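Local coordinates for amidohydrolase 3 domain-containing protein (Bacillus thuringiensis serovar konkukian, PDB 3GGM) that is uncharacterised, but as the N-terminal piece of an amidohydrolase 3 family protein probably belongs to an enzyme hydrolysing non-peptide carbon-nitrogen bonds, at residues 3-14 / 48-59; 19-27 / 35-43. All blocks are in the same frame, centred on the assembly; numbering follows the deposited sequence.

How the interactions relate
Interactions 1 and 2 lie in one mixed sheet, their centres about 9 Å apart. Interaction 1 runs strand 6-9 parallel to 50-53 and strand 12-14 parallel to 58-61; interaction 2 is the antiparallel hairpin of 22-29 and 32-37. Strand 22-29 pairs antiparallel with both 6-9 and 12-14, so residues 3-14 lie between 48-59 on one side and strand 22-29 on the other: L8 O lies 2.8 Å from I26 N, a probable hydrogen bond, and T14 OG1 lies 2.8 Å from E22 OE2, likewise probable. Along the chain, the hairpin is formed entirely within the 33 residues that separate 3-14 from 48-59. Both contacts touch a third subunit of the four-chain assembly.

Interaction 1. Residues 3-14 / 48-59; sequences VPDMILYNGKIT and KTKKIDLKRKRA
L8, L54, I13 and A59 form the apolar centre where 3-14 meets 48-59. L54 sends its two methyls to different partners: CD2 touches L8 CD2 at 3.9 Å, while CD1 reaches I13 CD1 and lies over the backbone of G11, whose lack of a side chain leaves room for it. I13 CG1 rests on A59 CB. Farther along the same face, M6 bends at chi2 and chi3 (71° and 75°), which brings SD and CE across I52; CE presses on I52 CD1 at 3.4 Å, tighter than usual for carbons. H69 of a second subunit packs on L8 and L54.

On the other face, the Y9 ring is covered by the CA of D53, 4.0 Å from its centroid, a CH-pi contact offset toward the rim. Beyond the ring, N10 and D53 lie side by side, pointing the same way. N10 ND2 gives D53 OD1 a nearly straight bond of 3.1 Å, in the plane of its own amide and on the syn side of the carboxylate. The same oxygen takes K55 N from above the carboxylate plane, an Asx turn, so two donors grip one oxygen and help to hold the carboxylate's rotation.

At the polar edge, the extended chain of K12 passes over the R56 guanidinium, its CE 3.3 Å above the centre of one face. The two positive ends lie close, K12 NZ being 4.0 Å from R56 NH2; one water joins K12 NZ to R56 O, another R56 NH1 to G11 O. R58 NE makes a salt bridge to D65 of a third subunit.

Backbone bonds join the strands in two sets, among them I52 N to I7 O at 2.8 Å and A59 N to K12 O, with a register shift of two residues between them. Residues 54-57 form a type I' turn. Together these are two parallel strand pairs of a mixed beta sheet, in the N-terminal part of an amidohydrolase-family protein.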
loop_
_atom_site.group_PDB
_atom_site.type_symbol
_atom_site.label_atom_id
_atom_site.label_comp_id
_atom_site.label_asym_id
_atom_site.label_seq_id
_atom_site.Cartn_x
_atom_site.Cartn_y
_atom_site.Cartn_z
ATOM N N VAL A 3 -2.618 -11.399 27.947
ATOM C CA VAL A 3 -1.266 -10.949 27.636
ATOM C C VAL A 3 -1.065 -10.929 26.122
ATOM O O VAL A 3 -1.296 -11.931 25.445
ATOM C CB VAL A 3 -0.206 -11.883 28.265
ATOM C CG1 VAL A 3 1.182 -11.338 28.004
ATOM C CG2 VAL A 3 -0.442 -12.013 29.759
ATOM N N PRO A 4 -0.635 -9.782 25.569
ATOM C CA PRO A 4 -0.417 -9.687 24.121
ATOM C C PRO A 4 0.844 -10.414 23.671
ATOM O O PRO A 4 1.799 -10.544 24.437
ATOM C CB PRO A 4 -0.321 -8.181 23.886
ATOM C CG PRO A 4 0.338 -7.699 25.146
ATOM C CD PRO A 4 -0.407 -8.480 26.223
ATOM N N ASP A 5 0.853 -10.885 22.427
ATOM C CA ASP A 5 2.027 -11.574 21.910
ATOM C C ASP A 5 3.039 -10.564 21.395
ATOM O O ASP A 5 4.246 -10.798 21.441
ATOM C CB ASP A 5 1.649 -12.522 20.767
ATOM C CG ASP A 5 0.646 -13.573 21.192
ATOM O OD1 ASP A 5 0.731 -14.042 22.350
ATOM O OD2 ASP A 5 -0.218 -13.935 20.364
ATOM N N MET A 6 2.537 -9.429 20.924
ATOM C CA MET A 6 3.393 -8.390 20.371
ATOM C C MET A 6 2.895 -6.998 20.739
ATOM O O MET A 6 1.694 -6.767 20.832
ATOM C CB MET A 6 3.429 -8.540 18.845
ATOM C CG MET A 6 3.975 -7.342 18.090
ATOM S SD MET A 6 5.745 -7.110 18.296
ATOM C CE MET A 6 6.354 -8.458 17.231
ATOM N N ILE A 7 3.833 -6.079 20.948
ATOM C CA ILE A 7 3.508 -4.696 21.267
ATOM C C ILE A 7 4.462 -3.785 20.507
ATOM O O ILE A 7 5.667 -3.815 20.736
ATOM C CB ILE A 7 3.659 -4.390 22.770
ATOM C CG1 ILE A 7 2.598 -5.151 23.568
ATOM C CG2 ILE A 7 3.544 -2.885 23.002
ATOM C CD1 ILE A 7 2.630 -4.871 25.058
ATOM N N LEU A 8 3.922 -3.009 19.572
ATOM C CA LEU A 8 4.739 -2.075 18.815
ATOM C C LEU A 8 4.440 -0.728 19.451
ATOM O O LEU A 8 3.273 -0.352 19.568
ATOM C CB LEU A 8 4.334 -2.054 17.341
ATOM C CG LEU A 8 4.516 -3.331 16.512
ATOM C CD1 LEU A 8 3.388 -4.309 16.807
ATOM C CD2 LEU A 8 4.498 -2.975 15.037
ATOM N N TYR A 9 5.478 -0.014 19.881
ATOM C CA TYR A 9 5.271 1.292 20.515
ATOM C C TYR A 9 6.229 2.369 20.015
ATOM O O TYR A 9 7.129 2.102 19.219
ATOM C CB TYR A 9 5.403 1.174 22.033
ATOM C CG TYR A 9 6.798 0.793 22.478
ATOM C CD1 TYR A 9 7.286 -0.498 22.290
ATOM C CD2 TYR A 9 7.650 1.748 23.032
ATOM C CE1 TYR A 9 8.605 -0.832 22.645
ATOM C CE2 TYR A 9 8.958 1.429 23.388
ATOM C CZ TYR A 9 9.431 0.143 23.192
ATOM O OH TYR A 9 10.732 -0.149 23.538
ATOM N N ASN A 10 6.015 3.588 20.505
ATOM C CA ASN A 10 6.810 4.757 20.147
ATOM C C ASN A 10 6.831 5.023 18.641
ATOM O O ASN A 10 7.878 5.343 18.052
ATOM C CB ASN A 10 8.235 4.615 20.697
ATOM C CG ASN A 10 9.070 5.853 20.470
ATOM O OD1 ASN A 10 8.595 6.969 20.656
ATOM N ND2 ASN A 10 10.333 5.663 20.082
ATOM N N GLY A 11 5.652 4.910 18.028
ATOM C CA GLY A 11 5.523 5.142 16.600
ATOM C C GLY A 11 4.335 6.021 16.260
ATOM O O GLY A 11 3.793 6.720 17.120
ATOM N N LYS A 12 3.940 6.008 14.992
ATOM C CA LYS A 12 2.797 6.785 14.528
ATOM C C LYS A 12 1.902 5.749 13.876
ATOM O O LYS A 12 2.276 5.150 12.870
ATOM C CB LYS A 12 3.234 7.827 13.500
ATOM C CG LYS A 12 4.283 8.796 14.034
ATOM C CD LYS A 12 4.924 9.578 12.900
ATOM C CE LYS A 12 6.001 10.517 13.418
ATOM N NZ LYS A 12 6.670 11.257 12.304
ATOM N N ILE A 13 0.729 5.537 14.461
ATOM C CA ILE A 13 -0.197 4.534 13.953
ATOM C C ILE A 13 -1.611 5.082 13.737
ATOM O O ILE A 13 -2.287 5.499 14.679
ATOM C CB ILE A 13 -0.259 3.346 14.924
ATOM C CG1 ILE A 13 1.164 2.923 15.309
ATOM C CG2 ILE A 13 -1.016 2.190 14.285
ATOM C CD1 ILE A 13 1.255 2.069 16.558
ATOM N N THR A 14 -2.051 5.072 12.487
ATOM C CA THR A 14 -3.381 5.554 12.151
ATOM C C THR A 14 -4.455 4.509 12.425
ATOM O O THR A 14 -4.291 3.336 12.079
ATOM C CB THR A 14 -3.468 5.941 10.661
ATOM O OG1 THR A 14 -2.547 7.004 10.401
ATOM C CG2 THR A 14 -4.894 6.408 10.309
ATOM N N LYS A 48 6.921 -13.147 27.690
ATOM C CA LYS A 48 6.577 -13.692 26.382
ATOM C C LYS A 48 6.202 -12.680 25.299
ATOM O O LYS A 48 6.354 -12.954 24.108
ATOM C CB LYS A 48 5.442 -14.705 26.534
ATOM C CG LYS A 48 5.792 -15.887 27.425
ATOM C CD LYS A 48 4.718 -16.967 27.365
ATOM C CE LYS A 48 5.087 -18.161 28.236
ATOM N NZ LYS A 48 4.074 -19.249 28.111
ATOM N N THR A 49 5.720 -11.512 25.700
ATOM C CA THR A 49 5.309 -10.514 24.724
ATOM C C THR A 49 6.476 -9.906 23.955
ATOM O O THR A 49 7.416 -9.382 24.551
ATOM C CB THR A 49 4.524 -9.367 25.398
ATOM O OG1 THR A 49 5.439 -8.480 26.047
ATOM C CG2 THR A 49 3.579 -9.918 26.442
ATOM N N LYS A 50 6.416 -9.985 22.629
ATOM C CA LYS A 50 7.455 -9.393 21.794
ATOM C C LYS A 50 7.157 -7.898 21.740
ATOM O O LYS A 50 6.010 -7.496 21.551
ATOM C CB LYS A 50 7.425 -9.955 20.369
ATOM C CG LYS A 50 7.860 -11.405 20.238
ATOM C CD LYS A 50 6.691 -12.370 20.392
ATOM C CE LYS A 50 5.729 -12.273 19.210
ATOM N NZ LYS A 50 4.617 -13.264 19.314
ATOM N N LYS A 51 8.180 -7.075 21.919
ATOM C CA LYS A 51 7.982 -5.635 21.882
ATOM C C LYS A 51 8.893 -5.004 20.841
ATOM O O LYS A 51 10.071 -5.335 20.746
ATOM C CB LYS A 51 8.222 -5.031 23.268
ATOM C CG LYS A 51 9.422 -5.596 23.993
ATOM C CD LYS A 51 9.535 -5.043 25.410
ATOM C CE LYS A 51 8.352 -5.461 26.268
ATOM N NZ LYS A 51 8.505 -5.016 27.684
ATOM N N ILE A 52 8.329 -4.105 20.046
ATOM C CA ILE A 52 9.089 -3.444 18.999
ATOM C C ILE A 52 9.026 -1.931 19.122
ATOM O O ILE A 52 7.962 -1.327 18.989
ATOM C CB ILE A 52 8.563 -3.819 17.598
ATOM C CG1 ILE A 52 8.655 -5.332 17.385
ATOM C CG2 ILE A 52 9.357 -3.077 16.536
ATOM C CD1 ILE A 52 8.154 -5.783 16.029
ATOM N N ASP A 53 10.181 -1.330 19.361
ATOM C CA ASP A 53 10.287 0.115 19.470
ATOM C C ASP A 53 10.338 0.631 18.033
ATOM O O ASP A 53 11.355 0.482 17.350
ATOM C CB ASP A 53 11.573 0.490 20.217
ATOM C CG ASP A 53 11.763 1.989 20.332
ATOM O OD1 ASP A 53 11.055 2.734 19.626
ATOM O OD2 ASP A 53 12.625 2.419 21.129
ATOM N N LEU A 54 9.238 1.228 17.582
ATOM C CA LEU A 54 9.126 1.754 16.226
ATOM C C LEU A 54 10.041 2.954 15.926
ATOM O O LEU A 54 10.144 3.388 14.776
ATOM C CB LEU A 54 7.668 2.147 15.945
ATOM C CG LEU A 54 6.675 0.978 15.938
ATOM C CD1 LEU A 54 5.246 1.504 15.932
ATOM C CD2 LEU A 54 6.944 0.083 14.716
ATOM N N LYS A 55 10.677 3.498 16.961
ATOM C CA LYS A 55 11.577 4.642 16.791
ATOM C C LYS A 55 10.963 5.741 15.922
ATOM O O LYS A 55 11.617 6.286 15.033
ATOM C CB LYS A 55 12.905 4.170 16.193
ATOM C CG LYS A 55 13.648 3.208 17.108
ATOM C CD LYS A 55 15.061 2.919 16.609
ATOM C CE LYS A 55 15.834 2.114 17.634
ATOM N NZ LYS A 55 17.175 1.704 17.115
ATOM N N ARG A 56 9.703 6.049 16.212
ATOM C CA ARG A 56 8.913 7.068 15.528
ATOM C C ARG A 56 8.589 6.833 14.062
ATOM O O ARG A 56 8.194 7.755 13.356
ATOM C CB ARG A 56 9.536 8.457 15.729
ATOM C CG ARG A 56 9.330 9.000 17.165
ATOM C CD ARG A 56 7.910 9.522 17.386
ATOM N NE ARG A 56 7.713 10.832 16.753
ATOM C CZ ARG A 56 6.533 11.420 16.584
ATOM N NH1 ARG A 56 5.416 10.822 16.993
ATOM N NH2 ARG A 56 6.465 12.617 16.013
ATOM N N LYS A 57 8.759 5.599 13.601
ATOM C CA LYS A 57 8.406 5.251 12.228
ATOM C C LYS A 57 6.886 5.121 12.232
ATOM O O LYS A 57 6.284 4.872 13.281
ATOM C CB LYS A 57 8.953 3.876 11.836
ATOM C CG LYS A 57 10.452 3.731 11.773
ATOM C CD LYS A 57 10.807 2.281 11.456
ATOM C CE LYS A 57 12.304 2.096 11.289
ATOM N NZ LYS A 57 13.043 2.338 12.555
ATOM N N ARG A 58 6.275 5.263 11.060
ATOM C CA ARG A 58 4.842 5.101 10.938
ATOM C C ARG A 58 4.601 3.616 10.764
ATOM O O ARG A 58 5.288 2.975 9.973
ATOM C CB ARG A 58 4.309 5.842 9.711
ATOM C CG ARG A 58 2.823 5.585 9.456
ATOM C CD ARG A 58 2.292 6.478 8.327
ATOM N NE ARG A 58 2.399 7.902 8.657
ATOM C CZ ARG A 58 1.689 8.513 9.602
ATOM N NH1 ARG A 58 0.808 7.837 10.327
ATOM N NH2 ARG A 58 1.858 9.808 9.820
ATOM N N ALA A 59 3.643 3.059 11.499
ATOM C CA ALA A 59 3.342 1.636 11.371
ATOM C C ALA A 59 2.061 1.476 10.545
ATOM O O ALA A 59 1.056 2.133 10.810
ATOM C CB ALA A 59 3.173 1.007 12.747
HETATM O O HOH W 1 4.779 8.886 18.496
HETATM O O HOH W 2 7.855 9.052 10.909
HETATM O O HOH W 3 -0.322 4.342 10.257
HETATM O O HOH W 4 -2.092 2.049 10.486
#

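Interaction 2. Residues 19-27 / 35-43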
loop_
_atom_site.group_PDB
_atom_site.type_symbol
_atom_site.label_atom_id
_atom_site.label_comp_id
_atom_site.label_asym_id
_atom_site.label_seq_id
_atom_site.Cartn_x
_atom_site.Cartn_y
_atom_site.Cartn_z
ATOM N N SER A 19 -12.556 8.833 17.618
ATOM C CA SER A 19 -12.133 9.408 18.893
ATOM C C SER A 19 -10.636 9.285 19.163
ATOM O O SER A 19 -10.122 9.882 20.112
ATOM C CB SER A 19 -12.893 8.749 20.040
ATOM O OG SER A 19 -12.451 7.416 20.217
ATOM N N GLN A 20 -9.935 8.510 18.342
ATOM C CA GLN A 20 -8.501 8.336 18.536
ATOM C C GLN A 20 -7.889 7.873 17.223
ATOM O O GLN A 20 -7.465 6.722 17.096
ATOM C CB GLN A 20 -8.246 7.301 19.641
ATOM C CG GLN A 20 -6.832 7.325 20.190
ATOM C CD GLN A 20 -6.645 6.433 21.406
ATOM O OE1 GLN A 20 -5.645 6.545 22.121
ATOM N NE2 GLN A 20 -7.600 5.541 21.646
ATOM N N PRO A 21 -7.823 8.778 16.232
ATOM C CA PRO A 21 -7.280 8.517 14.894
ATOM C C PRO A 21 -5.775 8.283 14.800
ATOM O O PRO A 21 -5.276 7.829 13.763
ATOM C CB PRO A 21 -7.721 9.747 14.104
ATOM C CG PRO A 21 -7.647 10.831 15.139
ATOM C CD PRO A 21 -8.263 10.183 16.353
ATOM N N GLU A 22 -5.051 8.600 15.865
ATOM C CA GLU A 22 -3.602 8.414 15.867
ATOM C C GLU A 22 -3.113 7.986 17.245
ATOM O O GLU A 22 -3.403 8.646 18.240
ATOM C CB GLU A 22 -2.906 9.717 15.465
ATOM C CG GLU A 22 -3.350 10.288 14.116
ATOM C CD GLU A 22 -2.739 9.553 12.924
ATOM O OE1 GLU A 22 -1.494 9.574 12.788
ATOM O OE2 GLU A 22 -3.496 8.962 12.121
ATOM N N VAL A 23 -2.391 6.869 17.302
ATOM C CA VAL A 23 -1.840 6.374 18.561
ATOM C C VAL A 23 -0.361 6.117 18.322
ATOM O O VAL A 23 0.093 6.141 17.168
ATOM C CB VAL A 23 -2.516 5.056 19.005
ATOM C CG1 VAL A 23 -4.001 5.304 19.294
ATOM C CG2 VAL A 23 -2.348 3.992 17.912
ATOM N N SER A 24 0.399 5.892 19.391
ATOM C CA SER A 24 1.829 5.632 19.232
ATOM C C SER A 24 2.175 4.179 19.516
ATOM O O SER A 24 3.309 3.759 19.322
ATOM C CB SER A 24 2.652 6.527 20.162
ATOM O OG SER A 24 2.360 6.271 21.529
ATOM N N ALA A 25 1.199 3.411 19.981
ATOM C CA ALA A 25 1.462 2.020 20.310
ATOM C C ALA A 25 0.255 1.129 20.069
ATOM O O ALA A 25 -0.879 1.547 20.243
ATOM C CB ALA A 25 1.882 1.913 21.753
ATOM N N ILE A 26 0.519 -0.112 19.686
ATOM C CA ILE A 26 -0.554 -1.054 19.434
ATOM C C ILE A 26 -0.162 -2.409 20.015
ATOM O O ILE A 26 1.020 -2.765 20.028
ATOM C CB ILE A 26 -0.802 -1.179 17.911
ATOM C CG1 ILE A 26 -2.001 -2.077 17.633
ATOM C CG2 ILE A 26 0.427 -1.753 17.233
ATOM C CD1 ILE A 26 -2.334 -2.169 16.153
ATOM N N ALA A 27 -1.152 -3.148 20.511
ATOM C CA ALA A 27 -0.914 -4.474 21.082
ATOM C C ALA A 27 -1.650 -5.505 20.233
ATOM O O ALA A 27 -2.808 -5.295 19.848
ATOM C CB ALA A 27 -1.406 -4.542 22.540
ATOM N N ALA A 35 -5.385 -3.837 21.878
ATOM C CA ALA A 35 -5.430 -2.513 22.486
ATOM C C ALA A 35 -4.553 -1.537 21.716
ATOM O O ALA A 35 -3.637 -1.945 20.995
ATOM C CB ALA A 35 -4.959 -2.591 23.938
ATOM N N VAL A 36 -4.853 -0.250 21.876
ATOM C CA VAL A 36 -4.102 0.828 21.240
ATOM C C VAL A 36 -3.968 1.940 22.260
ATOM O O VAL A 36 -4.777 2.040 23.180
ATOM C CB VAL A 36 -4.822 1.405 19.996
ATOM C CG1 VAL A 36 -4.953 0.334 18.921
ATOM C CG2 VAL A 36 -6.188 1.968 20.388
ATOM N N GLY A 37 -2.946 2.772 22.094
ATOM C CA GLY A 37 -2.727 3.877 23.013
ATOM C C GLY A 37 -1.277 4.330 22.995
ATOM O O GLY A 37 -0.689 4.501 21.922
ATOM N N GLY A 38 -0.701 4.517 24.179
ATOM C CA GLY A 38 0.676 4.961 24.284
ATOM C C GLY A 38 1.561 3.918 24.933
ATOM O O GLY A 38 1.211 2.737 24.978
ATOM N N ASP A 39 2.704 4.333 25.459
ATOM C CA ASP A 39 3.589 3.361 26.081
ATOM C C ASP A 39 3.016 2.695 27.341
ATOM O O ASP A 39 3.639 1.790 27.874
ATOM C CB ASP A 39 4.969 3.975 26.370
ATOM C CG ASP A 39 4.884 5.321 27.056
ATOM O OD1 ASP A 39 4.146 5.432 28.057
ATOM O OD2 ASP A 39 5.566 6.266 26.597
ATOM N N GLU A 40 1.839 3.117 27.816
ATOM C CA GLU A 40 1.268 2.457 28.999
ATOM C C GLU A 40 0.934 1.005 28.640
ATOM O O GLU A 40 0.849 0.148 29.511
ATOM C CB GLU A 40 0.009 3.177 29.525
ATOM C CG GLU A 40 -1.216 3.163 28.608
ATOM C CD GLU A 40 -1.079 4.101 27.419
ATOM O OE1 GLU A 40 -0.061 4.822 27.333
ATOM O OE2 GLU A 40 -1.996 4.121 26.571
ATOM N N LEU A 41 0.761 0.733 27.350
ATOM C CA LEU A 41 0.471 -0.618 26.886
ATOM C C LEU A 41 1.575 -1.590 27.315
ATOM O O LEU A 41 1.332 -2.788 27.500
ATOM C CB LEU A 41 0.339 -0.642 25.362
ATOM C CG LEU A 41 -1.062 -0.702 24.744
ATOM C CD1 LEU A 41 -1.936 0.425 25.264
ATOM C CD2 LEU A 41 -0.928 -0.641 23.212
ATOM N N LEU A 42 2.791 -1.079 27.476
ATOM C CA LEU A 42 3.897 -1.939 27.876
ATOM C C LEU A 42 3.697 -2.531 29.278
ATOM O O LEU A 42 4.343 -3.511 29.638
ATOM C CB LEU A 42 5.217 -1.163 27.804
ATOM C CG LEU A 42 5.667 -0.807 26.387
ATOM C CD1 LEU A 42 6.826 0.213 26.419
ATOM C CD2 LEU A 42 6.088 -2.096 25.675
ATOM N N ASN A 43 2.798 -1.945 30.065
ATOM C CA ASN A 43 2.539 -2.455 31.409
ATOM C C ASN A 43 1.794 -3.784 31.362
ATOM O O ASN A 43 1.803 -4.545 32.334
ATOM C CB ASN A 43 1.725 -1.452 32.230
ATOM C CG ASN A 43 2.458 -0.147 32.449
ATOM O OD1 ASN A 43 3.661 -0.140 32.696
ATOM N ND2 ASN A 43 1.733 0.966 32.367
#
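V36 packs against V23 and I26 of the facing strand. Its CG1, placed beside the backbone N by chi1 of -63°, meets I26 CG1 at 4.0 Å, the two side chains meeting at a slant. V23 comes to V36 at about a right angle, with CG1 4.0 Å from V36 CB. The other methyl of V36, CG2, faces the amide end of Q20, whose fully extended chain slides past it in the opposite direction. L16 of a third subunit also packs on V36.

A25 and A27 point to the other face of the hairpin, where L41 comes down on them from the turns after the strand. The chi1 of L41, -103°, lies away from the usual staggered positions; its CD2 lies 4.0 Å from A27 CB and 4.1 Å from A25 CB, so one methyl spans both alanines. E40 folds back, and its OE2 accepts G38 N in a nearly straight bond of 2.7 Å, tying the start of these turns to the strand end.

A27 N donates to A35 O and G37 N to A25 O, bracketing the non-hydrogen-bonded pair I26-V36. Farther on, G37 O receives S24 N at 3.1 Å and, weakly, A25 N. Two residues thus face one, a classic beta bulge near the open end of an antiparallel beta hairpin.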